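Local coordinates for genome polyprotein (Rhinovirus C, PDB 6KU8), which probably cuts the viral polyprotein as its 3C cysteine protease, a chymotrypsin-like enzyme here bound to the inhibitor rupintrivir, at residues A[14-19]-A[85-90]; A[63-68]-A[75-80]; A[122-127]-A[137-142]. One frame throughout, in Å; residues are numbered along the deposited sequence.

Overall arrangement
The three contacts are spread over the two beta-barrel-like halves of a chymotrypsin-like protease. Contact 1 joins the end of helix 8-17 and the start of strand 18-23 to the loop after strand 75-80; contact 2 pairs strands 55-66 and 75-80 of the same six-stranded barrel, and is nested inside the loop closed by contact 1. Their centres are about 17 Å apart, and Phe-86 touches Leu-80. Contact 3 follows later in the chain, in the second sheet, its centre about 24 Å from that of contact 1 and about 19 Å from that of contact 2. Arg-137 packs on Asp-67, so contacts 2 and 3 meet between the halves, where chymotrypsin-like proteases hold their catalytic site.

Contact 1: A[14-19]-A[85-90]; sequences IKRNCH and KFRDIR
Asn-17, the last residue of helix 8-17, sets its side-chain amide against the backbone of Arg-87 and so ties the N-terminal helix of this chymotrypsin-like protease to the loop that leaves the first barrel. ND2 donates to Arg-87 O over 2.9 Å, meeting a lone pair in the carbonyl plane, and the oxygen in turn lies close to the plane of the amide. The other half of the amide is used less well: Arg-87 N reaches Asn-17 OD1 at 3.1 Å in a weak bond bent to 124°. Both polar backbone groups of one residue are thus engaged by a single amide, which restricts its rotation. Ile-89 comes from the opposite direction, its CG2 3.6 Å from Asn-17 ND2.

Arg-16 runs past the same loop residue. With CG trans to the backbone N (chi1 173°) and a bend at the next bond, its guanidinium swings in so that NH2 bonds Lys-85 O at 3.1 Å, almost straight at 172° and in the guanidinium plane. One face of that group sits over Arg-87 CB, while the Arg-16 CG to Arg-87 CB distance is 3.8 Å. The two guanidinium groups are steeply inclined to each other and stay apart. Glu-84 offers Arg-16 NH1 a long, weak ion pair.

His-19 brings NE2 to the edge of the Phe-86 ring, 4.0 Å from CE1, while its ND1 is bonded to Asp-53. Both segments also share backbone hydrogen bonds with strand 26-34: Asn-17 with Gly-32, His-19 with Met-30, and Ile-89 with Ile-33. Further along the loop, Asp-88 OD1 closes an Asx turn with Arg-90 N, and Arg-90 NE reaches that same oxygen from the opposite face of its plane.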
loop_
_atom_site.group_PDB
_atom_site.type_symbol
_atom_site.label_atom_id
_atom_site.label_comp_id
_atom_site.label_asym_id
_atom_site.label_seq_id
_atom_site.Cartn_x
_atom_site.Cartn_y
_atom_site.Cartn_z
ATOM N N ILE A 14 -4.719 1.901 10.552
ATOM C CA ILE A 14 -3.412 2.555 10.593
ATOM C C ILE A 14 -2.715 2.275 11.925
ATOM O O ILE A 14 -1.542 1.881 11.962
ATOM C CB ILE A 14 -3.557 4.069 10.342
ATOM C CG1 ILE A 14 -4.238 4.348 8.994
ATOM C CG2 ILE A 14 -2.193 4.768 10.405
ATOM C CD1 ILE A 14 -3.468 3.841 7.771
ATOM N N LYS A 15 -3.422 2.496 13.041
ATOM C CA LYS A 15 -2.807 2.331 14.359
ATOM C C LYS A 15 -2.352 0.897 14.604
ATOM O O LYS A 15 -1.307 0.665 15.231
ATOM C CB LYS A 15 -3.787 2.751 15.456
ATOM C CG LYS A 15 -4.041 4.259 15.510
ATOM C CD LYS A 15 -3.789 4.823 16.914
ATOM C CE LYS A 15 -4.666 4.140 17.967
ATOM N NZ LYS A 15 -4.665 4.860 19.289
ATOM N N ARG A 16 -3.131 -0.083 14.145
ATOM C CA ARG A 16 -2.867 -1.471 14.516
ATOM C C ARG A 16 -1.857 -2.126 13.578
ATOM O O ARG A 16 -1.015 -2.912 14.026
ATOM C CB ARG A 16 -4.172 -2.269 14.532
ATOM C CG ARG A 16 -4.005 -3.797 14.744
ATOM C CD ARG A 16 -3.334 -4.129 16.101
ATOM N NE ARG A 16 -3.199 -5.566 16.383
ATOM C CZ ARG A 16 -2.231 -6.346 15.891
ATOM N NH1 ARG A 16 -1.315 -5.847 15.064
ATOM N NH2 ARG A 16 -2.182 -7.636 16.210
ATOM N N ASN A 17 -1.903 -1.798 12.280
ATOM C CA ASN A 17 -1.174 -2.565 11.279
ATOM C C ASN A 17 -0.149 -1.775 10.468
ATOM O O ASN A 17 0.602 -2.392 9.710
ATOM C CB ASN A 17 -2.158 -3.231 10.302
ATOM C CG ASN A 17 -2.437 -4.714 10.632
ATOM O OD1 ASN A 17 -2.197 -5.189 11.756
ATOM N ND2 ASN A 17 -2.937 -5.447 9.641
ATOM N N CYS A 18 -0.079 -0.457 10.601
ATOM C CA CYS A 18 0.771 0.354 9.742
ATOM C C CYS A 18 1.967 0.914 10.501
ATOM O O CYS A 18 1.878 1.237 11.688
ATOM C CB CYS A 18 -0.043 1.482 9.097
ATOM S SG CYS A 18 -1.243 0.795 7.868
ATOM N N HIS A 19 3.080 1.044 9.778
ATOM C CA HIS A 19 4.365 1.466 10.309
ATOM C C HIS A 19 5.086 2.320 9.276
ATOM O O HIS A 19 4.849 2.203 8.066
ATOM C CB HIS A 19 5.227 0.260 10.697
ATOM C CG HIS A 19 4.550 -0.652 11.670
ATOM N ND1 HIS A 19 4.730 -0.552 13.032
ATOM C CD2 HIS A 19 3.640 -1.639 11.481
ATOM C CE1 HIS A 19 3.986 -1.458 13.641
ATOM N NE2 HIS A 19 3.315 -2.132 12.722
ATOM N N LYS A 85 2.584 -10.507 15.353
ATOM C CA LYS A 85 1.683 -10.918 14.289
ATOM C C LYS A 85 0.748 -9.765 13.955
ATOM O O LYS A 85 0.068 -9.227 14.837
ATOM C CB LYS A 85 0.859 -12.141 14.697
ATOM C CG LYS A 85 1.678 -13.314 15.219
ATOM C CD LYS A 85 2.042 -14.287 14.103
ATOM C CE LYS A 85 2.711 -15.542 14.650
ATOM N NZ LYS A 85 3.996 -15.218 15.352
ATOM N N PHE A 86 0.708 -9.397 12.685
ATOM C CA PHE A 86 -0.261 -8.409 12.253
ATOM C C PHE A 86 -1.675 -8.944 12.468
ATOM O O PHE A 86 -1.929 -10.148 12.363
ATOM C CB PHE A 86 -0.025 -8.055 10.779
ATOM C CG PHE A 86 1.337 -7.436 10.512
ATOM C CD1 PHE A 86 1.728 -6.272 11.162
ATOM C CD2 PHE A 86 2.219 -8.025 9.619
ATOM C CE1 PHE A 86 2.981 -5.698 10.929
ATOM C CE2 PHE A 86 3.471 -7.468 9.377
ATOM C CZ PHE A 86 3.858 -6.301 10.031
ATOM N N ARG A 87 -2.588 -8.046 12.808
ATOM C CA ARG A 87 -4.004 -8.362 12.714
ATOM C C ARG A 87 -4.333 -8.791 11.291
ATOM O O ARG A 87 -4.011 -8.089 10.328
ATOM C CB ARG A 87 -4.824 -7.143 13.117
ATOM C CG ARG A 87 -6.320 -7.294 12.976
ATOM C CD ARG A 87 -6.965 -5.995 13.398
ATOM N NE ARG A 87 -8.193 -5.700 12.660
ATOM C CZ ARG A 87 -8.566 -4.474 12.296
ATOM N NH1 ARG A 87 -9.707 -4.303 11.642
ATOM N NH2 ARG A 87 -7.793 -3.419 12.571
ATOM N N ASP A 88 -4.945 -9.964 11.158
ATOM C CA ASP A 88 -5.224 -10.514 9.836
ATOM C C ASP A 88 -6.360 -9.733 9.193
ATOM O O ASP A 88 -7.521 -9.916 9.552
ATOM C CB ASP A 88 -5.582 -11.994 9.935
ATOM C CG ASP A 88 -5.768 -12.632 8.577
ATOM O OD1 ASP A 88 -5.678 -11.918 7.550
ATOM O OD2 ASP A 88 -6.019 -13.853 8.529
ATOM N N ILE A 89 -6.046 -8.888 8.212
ATOM C CA ILE A 89 -7.068 -8.057 7.575
ATOM C C ILE A 89 -7.492 -8.607 6.215
ATOM O O ILE A 89 -8.202 -7.926 5.465
ATOM C CB ILE A 89 -6.580 -6.608 7.465
ATOM C CG1 ILE A 89 -5.237 -6.593 6.715
ATOM C CG2 ILE A 89 -6.445 -6.028 8.859
ATOM C CD1 ILE A 89 -4.890 -5.294 5.999
ATOM N N ARG A 90 -7.105 -9.844 5.893
ATOM C CA ARG A 90 -7.346 -10.380 4.553
ATOM C C ARG A 90 -8.830 -10.434 4.202
ATOM O O ARG A 90 -9.191 -10.324 3.027
ATOM C CB ARG A 90 -6.723 -11.771 4.430
ATOM C CG ARG A 90 -5.218 -11.745 4.174
ATOM C CD ARG A 90 -4.625 -13.156 4.185
ATOM N NE ARG A 90 -4.660 -13.754 5.522
ATOM C CZ ARG A 90 -4.023 -14.873 5.847
ATOM N NH1 ARG A 90 -3.297 -15.508 4.932
ATOM N NH2 ARG A 90 -4.100 -15.354 7.078
#

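Contact 2: A[63-68]-A[75-80]; sequences CILTDT and ITLLWL
Cys-63 and Leu-77 form an antiparallel hydrogen-bonded pair, with Cys-63 N to Leu-77 O at 2.9 Å and Leu-77 N to Cys-63 O at 2.8 Å, between strands 55-66 and 75-80, whose paired parts run at 151°. The next bond of the ladder runs from Leu-65 N to Ile-75 O over 2.9 Å, and between the two lies the non-hydrogen-bonded pair Ile-64 and Thr-76. There the Thr-76 CA points a C-H at Cys-63 O, the two atoms 3.3 Å apart.

On the face of Cys-63 and Leu-77, the branch ends do the packing. Leu-65 reaches across with CD1, which meets Ile-75 CG2 at 3.6 Å and Leu-77 CD2 at 3.8 Å, its side chain slanting across both. Val-39 of the adjoining strand 37-41 packs on Ile-75 and Leu-77, while Tyr-181 and Phe-182 near the C-terminus touch Leu-65 and Leu-77. Cys-63 SG, its chi1 of -50° setting it opposite the carbonyl carbon, comes to the edge of the Trp-79 indole, 3.9 Å from NE1: a sulfur-aromatic contact made near the ring plane and not over a face.

On the other face Ile-64 and Thr-76 stand side by side and point the same way, with Ile-64 CG1 3.6 Å from Thr-76 OG1. That hydroxyl is satisfied beyond the pair, by a hydrogen bond with Thr-42 OG1.

Adjacent antiparallel strands of this kind build the closed six-stranded N-terminal barrel of chymotrypsin-like proteases; the end of this pair at Ile-75 lies near what is probably the Cys-His-Glu catalytic triad.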
loop_
_atom_site.group_PDB
_atom_site.type_symbol
_atom_site.label_atom_id
_atom_site.label_comp_id
_atom_site.label_asym_id
_atom_site.label_seq_id
_atom_site.Cartn_x
_atom_site.Cartn_y
_atom_site.Cartn_z
ATOM N N CYS A 63 8.882 -10.607 -1.891
ATOM C CA CYS A 63 8.216 -11.038 -3.125
ATOM C C CYS A 63 7.724 -9.814 -3.883
ATOM O O CYS A 63 6.803 -9.125 -3.431
ATOM C CB CYS A 63 7.046 -11.984 -2.849
ATOM S SG CYS A 63 7.422 -13.359 -1.758
ATOM N N ILE A 64 8.312 -9.557 -5.044
ATOM C CA ILE A 64 7.901 -8.443 -5.889
ATOM C C ILE A 64 6.793 -8.970 -6.793
ATOM O O ILE A 64 7.033 -9.815 -7.654
ATOM C CB ILE A 64 9.087 -7.887 -6.686
ATOM C CG1 ILE A 64 10.158 -7.373 -5.720
ATOM C CG2 ILE A 64 8.650 -6.794 -7.646
ATOM C CD1 ILE A 64 11.494 -7.038 -6.363
ATOM N N LEU A 65 5.568 -8.502 -6.574
ATOM C CA LEU A 65 4.418 -9.081 -7.243
ATOM C C LEU A 65 4.266 -8.553 -8.660
ATOM O O LEU A 65 4.412 -7.354 -8.928
ATOM C CB LEU A 65 3.137 -8.802 -6.455
ATOM C CG LEU A 65 3.075 -9.481 -5.084
ATOM C CD1 LEU A 65 1.768 -9.133 -4.360
ATOM C CD2 LEU A 65 3.258 -10.999 -5.218
ATOM N N THR A 66 3.897 -9.464 -9.547
ATOM C CA THR A 66 3.825 -9.233 -10.974
ATOM C C THR A 66 2.522 -9.855 -11.463
ATOM O O THR A 66 1.957 -10.724 -10.798
ATOM C CB THR A 66 5.078 -9.844 -11.630
ATOM O OG1 THR A 66 5.779 -8.846 -12.372
ATOM C CG2 THR A 66 4.739 -11.035 -12.497
ATOM N N ASP A 67 2.019 -9.395 -12.608
ATOM C CA ASP A 67 0.900 -10.099 -13.224
ATOM C C ASP A 67 1.448 -11.269 -14.054
ATOM O O ASP A 67 2.656 -11.504 -14.095
ATOM C CB ASP A 67 0.028 -9.131 -14.032
ATOM C CG ASP A 67 0.680 -8.655 -15.328
ATOM O OD1 ASP A 67 1.854 -8.966 -15.598
ATOM O OD2 ASP A 67 -0.002 -7.943 -16.090
ATOM N N THR A 68 0.564 -12.022 -14.723
ATOM C CA THR A 68 1.036 -13.192 -15.470
ATOM C C THR A 68 1.863 -12.823 -16.695
ATOM O O THR A 68 2.338 -13.725 -17.392
ATOM C CB THR A 68 -0.131 -14.093 -15.908
ATOM O OG1 THR A 68 -0.913 -13.433 -16.907
ATOM C CG2 THR A 68 -1.020 -14.460 -14.723
ATOM N N ILE A 75 3.442 -3.618 -5.969
ATOM C CA ILE A 75 3.316 -4.189 -4.638
ATOM C C ILE A 75 4.447 -5.177 -4.394
ATOM O O ILE A 75 4.660 -6.110 -5.181
ATOM C CB ILE A 75 1.956 -4.874 -4.445
ATOM C CG1 ILE A 75 0.847 -3.828 -4.386
ATOM C CG2 ILE A 75 1.984 -5.722 -3.184
ATOM C CD1 ILE A 75 -0.495 -4.404 -4.586
ATOM N N THR A 76 5.148 -4.989 -3.282
ATOM C CA THR A 76 6.128 -5.938 -2.785
ATOM C C THR A 76 5.668 -6.444 -1.426
ATOM O O THR A 76 5.241 -5.649 -0.581
ATOM C CB THR A 76 7.502 -5.279 -2.684
ATOM O OG1 THR A 76 7.999 -5.040 -4.005
ATOM C CG2 THR A 76 8.464 -6.160 -1.920
ATOM N N LEU A 77 5.715 -7.771 -1.238
ATOM C CA LEU A 77 5.445 -8.392 0.052
ATOM C C LEU A 77 6.752 -8.546 0.811
ATOM O O LEU A 77 7.747 -9.013 0.245
ATOM C CB LEU A 77 4.793 -9.774 -0.110
ATOM C CG LEU A 77 3.523 -9.981 -0.944
ATOM C CD1 LEU A 77 2.944 -11.364 -0.702
ATOM C CD2 LEU A 77 2.485 -8.916 -0.640
ATOM N N LEU A 78 6.762 -8.148 2.078
ATOM C CA LEU A 78 7.894 -8.405 2.961
ATOM C C LEU A 78 7.466 -9.403 4.022
ATOM O O LEU A 78 6.427 -9.219 4.667
ATOM C CB LEU A 78 8.404 -7.135 3.637
ATOM C CG LEU A 78 8.736 -5.927 2.766
ATOM C CD1 LEU A 78 9.146 -4.772 3.670
ATOM C CD2 LEU A 78 9.820 -6.283 1.755
ATOM N N TRP A 79 8.246 -10.462 4.190
ATOM C CA TRP A 79 8.074 -11.373 5.318
ATOM C C TRP A 79 9.174 -11.022 6.311
ATOM O O TRP A 79 10.364 -11.178 6.013
ATOM C CB TRP A 79 8.141 -12.837 4.887
ATOM C CG TRP A 79 7.110 -13.228 3.854
ATOM C CD1 TRP A 79 7.192 -13.040 2.504
ATOM C CD2 TRP A 79 5.866 -13.905 4.090
ATOM N NE1 TRP A 79 6.071 -13.538 1.886
ATOM C CE2 TRP A 79 5.243 -14.078 2.838
ATOM C CE3 TRP A 79 5.221 -14.376 5.235
ATOM C CZ2 TRP A 79 4.008 -14.711 2.698
ATOM C CZ3 TRP A 79 3.986 -15.000 5.098
ATOM C CH2 TRP A 79 3.393 -15.163 3.837
ATOM N N LEU A 80 8.770 -10.528 7.474
ATOM C CA LEU A 80 9.652 -9.861 8.419
ATOM C C LEU A 80 10.050 -10.777 9.566
ATOM O O LEU A 80 9.265 -11.607 10.025
ATOM C CB LEU A 80 8.965 -8.615 8.979
ATOM C CG LEU A 80 8.518 -7.648 7.884
ATOM C CD1 LEU A 80 7.595 -6.570 8.457
ATOM C CD2 LEU A 80 9.740 -7.014 7.266
#

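Contact 3: A[122-127]-A[137-142]; sequences VIPYGE and RLLKYN
A classic beta bulge interrupts the antiparallel pairing of strands 115-130 and 138-141 in the second sheet of the chymotrypsin-like fold: Tyr-125 and Gly-126 both face Leu-138. Tyr-125 N bonds Leu-138 O at 2.8 Å, and Gly-126 N makes only a weak bond of 3.4 Å to Leu-138 O. Gly-126 has a positive phi (92°), and its carbonyl O then takes Leu-138 N at 3.1 Å, so the ladder resumes one residue out of step. Before the bulge, Ile-123 and Lys-140 exchange two regular backbone bonds.

Val-122 meets Leu-139 nearly at right angles, its CG1 pressed to 3.3 Å from Leu-139 CB, tighter than normal van der Waals contact. The second methyl, CG2, lies alongside Tyr-141, 3.9 Å from CD2. Leu-139 CD2 reaches the backbone of Pro-124, 3.6 Å from its CA. Tyr-141 OH is bonded to His-164 ND1 and its side chain lies about 7 Å from the bound rupintrivir, consistent with the 3C arrangement in which a tyrosine hydroxyl holds the histidine that lines S1.

On the opposite face Lys-140 leaves its backbone extended (chi1 -171°), then bends twice to lie beside Ile-123; its NZ sits 3.6 Å from Ile-123 CD1. Tyr-125 slants across the base of the same chain, CB against Lys-140 CB.

Each group thus has its own task: Val-122 packs against a tyrosine whose bond to His-164 is consistent with fixing that ring, while Ile-123 lies along the end of the lysine chain and leaves NZ to bond Asn-142 OD1.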
loop_
_atom_site.group_PDB
_atom_site.type_symbol
_atom_site.label_atom_id
_atom_site.label_comp_id
_atom_site.label_asym_id
_atom_site.label_seq_id
_atom_site.Cartn_x
_atom_site.Cartn_y
_atom_site.Cartn_z
ATOM N N VAL A 122 -13.076 5.247 -6.583
ATOM C CA VAL A 122 -11.878 4.563 -7.030
ATOM C C VAL A 122 -12.307 3.604 -8.134
ATOM O O VAL A 122 -13.199 2.774 -7.921
ATOM C CB VAL A 122 -11.196 3.825 -5.864
ATOM C CG1 VAL A 122 -10.090 2.913 -6.360
ATOM C CG2 VAL A 122 -10.710 4.815 -4.781
ATOM N N ILE A 123 -11.677 3.708 -9.299
ATOM C CA ILE A 123 -12.092 2.914 -10.455
ATOM C C ILE A 123 -10.933 2.083 -10.988
ATOM O O ILE A 123 -9.800 2.582 -11.085
ATOM C CB ILE A 123 -12.657 3.802 -11.581
ATOM C CG1 ILE A 123 -11.525 4.608 -12.224
ATOM C CG2 ILE A 123 -13.771 4.700 -11.055
ATOM C CD1 ILE A 123 -11.945 5.492 -13.389
ATOM N N PRO A 124 -11.168 0.829 -11.380
ATOM C CA PRO A 124 -10.107 0.070 -12.044
ATOM C C PRO A 124 -9.681 0.802 -13.302
ATOM O O PRO A 124 -10.511 1.279 -14.077
ATOM C CB PRO A 124 -10.767 -1.281 -12.358
ATOM C CG PRO A 124 -11.831 -1.413 -11.295
ATOM C CD PRO A 124 -12.370 0.007 -11.155
ATOM N N TYR A 125 -8.375 0.923 -13.482
ATOM C CA TYR A 125 -7.860 1.759 -14.549
ATOM C C TYR A 125 -6.854 1.059 -15.445
ATOM O O TYR A 125 -6.550 1.578 -16.523
ATOM C CB TYR A 125 -7.239 3.035 -13.955
ATOM C CG TYR A 125 -6.978 4.125 -14.981
ATOM C CD1 TYR A 125 -8.024 4.852 -15.538
ATOM C CD2 TYR A 125 -5.682 4.431 -15.375
ATOM C CE1 TYR A 125 -7.780 5.862 -16.479
ATOM C CE2 TYR A 125 -5.426 5.425 -16.307
ATOM C CZ TYR A 125 -6.476 6.133 -16.858
ATOM O OH TYR A 125 -6.199 7.119 -17.781
ATOM N N GLY A 126 -6.342 -0.097 -15.058
ATOM C CA GLY A 126 -5.473 -0.833 -15.944
ATOM C C GLY A 126 -4.008 -0.509 -15.761
ATOM O O GLY A 126 -3.541 -0.272 -14.640
ATOM N N GLU A 127 -3.283 -0.490 -16.872
ATOM C CA GLU A 127 -1.838 -0.339 -16.885
ATOM C C GLU A 127 -1.450 1.093 -17.240
ATOM O O GLU A 127 -2.012 1.698 -18.155
ATOM C CB GLU A 127 -1.219 -1.323 -17.877
ATOM C CG GLU A 127 0.294 -1.294 -17.956
ATOM C CD GLU A 127 0.853 -2.463 -18.764
ATOM O OE1 GLU A 127 0.212 -3.536 -18.777
ATOM O OE2 GLU A 127 1.927 -2.304 -19.378
ATOM N N ARG A 137 -2.778 -3.270 -13.068
ATOM C CA ARG A 137 -3.782 -3.459 -12.018
ATOM C C ARG A 137 -3.909 -2.241 -11.106
ATOM O O ARG A 137 -4.107 -2.372 -9.895
ATOM C CB ARG A 137 -3.478 -4.709 -11.196
ATOM C CG ARG A 137 -3.429 -6.003 -12.035
ATOM C CD ARG A 137 -3.126 -7.221 -11.177
ATOM N NE ARG A 137 -3.189 -8.453 -11.957
ATOM C CZ ARG A 137 -2.699 -9.626 -11.567
ATOM N NH1 ARG A 137 -2.112 -9.748 -10.383
ATOM N NH2 ARG A 137 -2.786 -10.678 -12.377
ATOM N N LEU A 138 -3.811 -1.048 -11.685
ATOM C CA LEU A 138 -3.955 0.184 -10.919
ATOM C C LEU A 138 -5.420 0.573 -10.789
ATOM O O LEU A 138 -6.213 0.363 -11.712
ATOM C CB LEU A 138 -3.185 1.324 -11.582
ATOM C CG LEU A 138 -1.669 1.208 -11.452
ATOM C CD1 LEU A 138 -1.029 2.282 -12.319
ATOM C CD2 LEU A 138 -1.264 1.341 -9.983
ATOM N N LEU A 139 -5.771 1.129 -9.627
ATOM C CA LEU A 139 -7.033 1.822 -9.405
ATOM C C LEU A 139 -6.736 3.324 -9.386
ATOM O O LEU A 139 -5.697 3.743 -8.869
ATOM C CB LEU A 139 -7.680 1.376 -8.085
ATOM C CG LEU A 139 -7.770 -0.133 -7.811
ATOM C CD1 LEU A 139 -8.386 -0.435 -6.435
ATOM C CD2 LEU A 139 -8.538 -0.809 -8.933
ATOM N N LYS A 140 -7.619 4.134 -9.984
ATOM C CA LYS A 140 -7.368 5.568 -10.097
ATOM C C LYS A 140 -8.410 6.358 -9.317
ATOM O O LYS A 140 -9.584 5.975 -9.258
ATOM C CB LYS A 140 -7.361 6.029 -11.564
ATOM C CG LYS A 140 -6.878 7.490 -11.753
ATOM C CD LYS A 140 -7.905 8.410 -12.393
ATOM C CE LYS A 140 -9.324 7.977 -12.159
ATOM N NZ LYS A 140 -10.291 8.704 -13.041
ATOM N N TYR A 141 -7.969 7.463 -8.697
ATOM C CA TYR A 141 -8.882 8.342 -7.981
ATOM C C TYR A 141 -8.579 9.788 -8.358
ATOM O O TYR A 141 -7.414 10.165 -8.534
ATOM C CB TYR A 141 -8.809 8.141 -6.439
ATOM C CG TYR A 141 -7.513 7.498 -5.958
ATOM C CD1 TYR A 141 -6.517 8.248 -5.349
ATOM C CD2 TYR A 141 -7.295 6.140 -6.124
ATOM C CE1 TYR A 141 -5.324 7.651 -4.924
ATOM C CE2 TYR A 141 -6.117 5.543 -5.719
ATOM C CZ TYR A 141 -5.138 6.300 -5.120
ATOM O OH TYR A 141 -3.975 5.695 -4.708
ATOM N N ASN A 142 -9.639 10.586 -8.503
ATOM C CA ASN A 142 -9.511 12.002 -8.865
ATOM C C ASN A 142 -9.233 12.814 -7.602
ATOM O O ASN A 142 -10.097 13.502 -7.061
ATOM C CB ASN A 142 -10.767 12.494 -9.577
ATOM C CG ASN A 142 -11.030 11.744 -10.880
ATOM O OD1 ASN A 142 -10.103 11.456 -11.640
ATOM N ND2 ASN A 142 -12.290 11.419 -11.138
#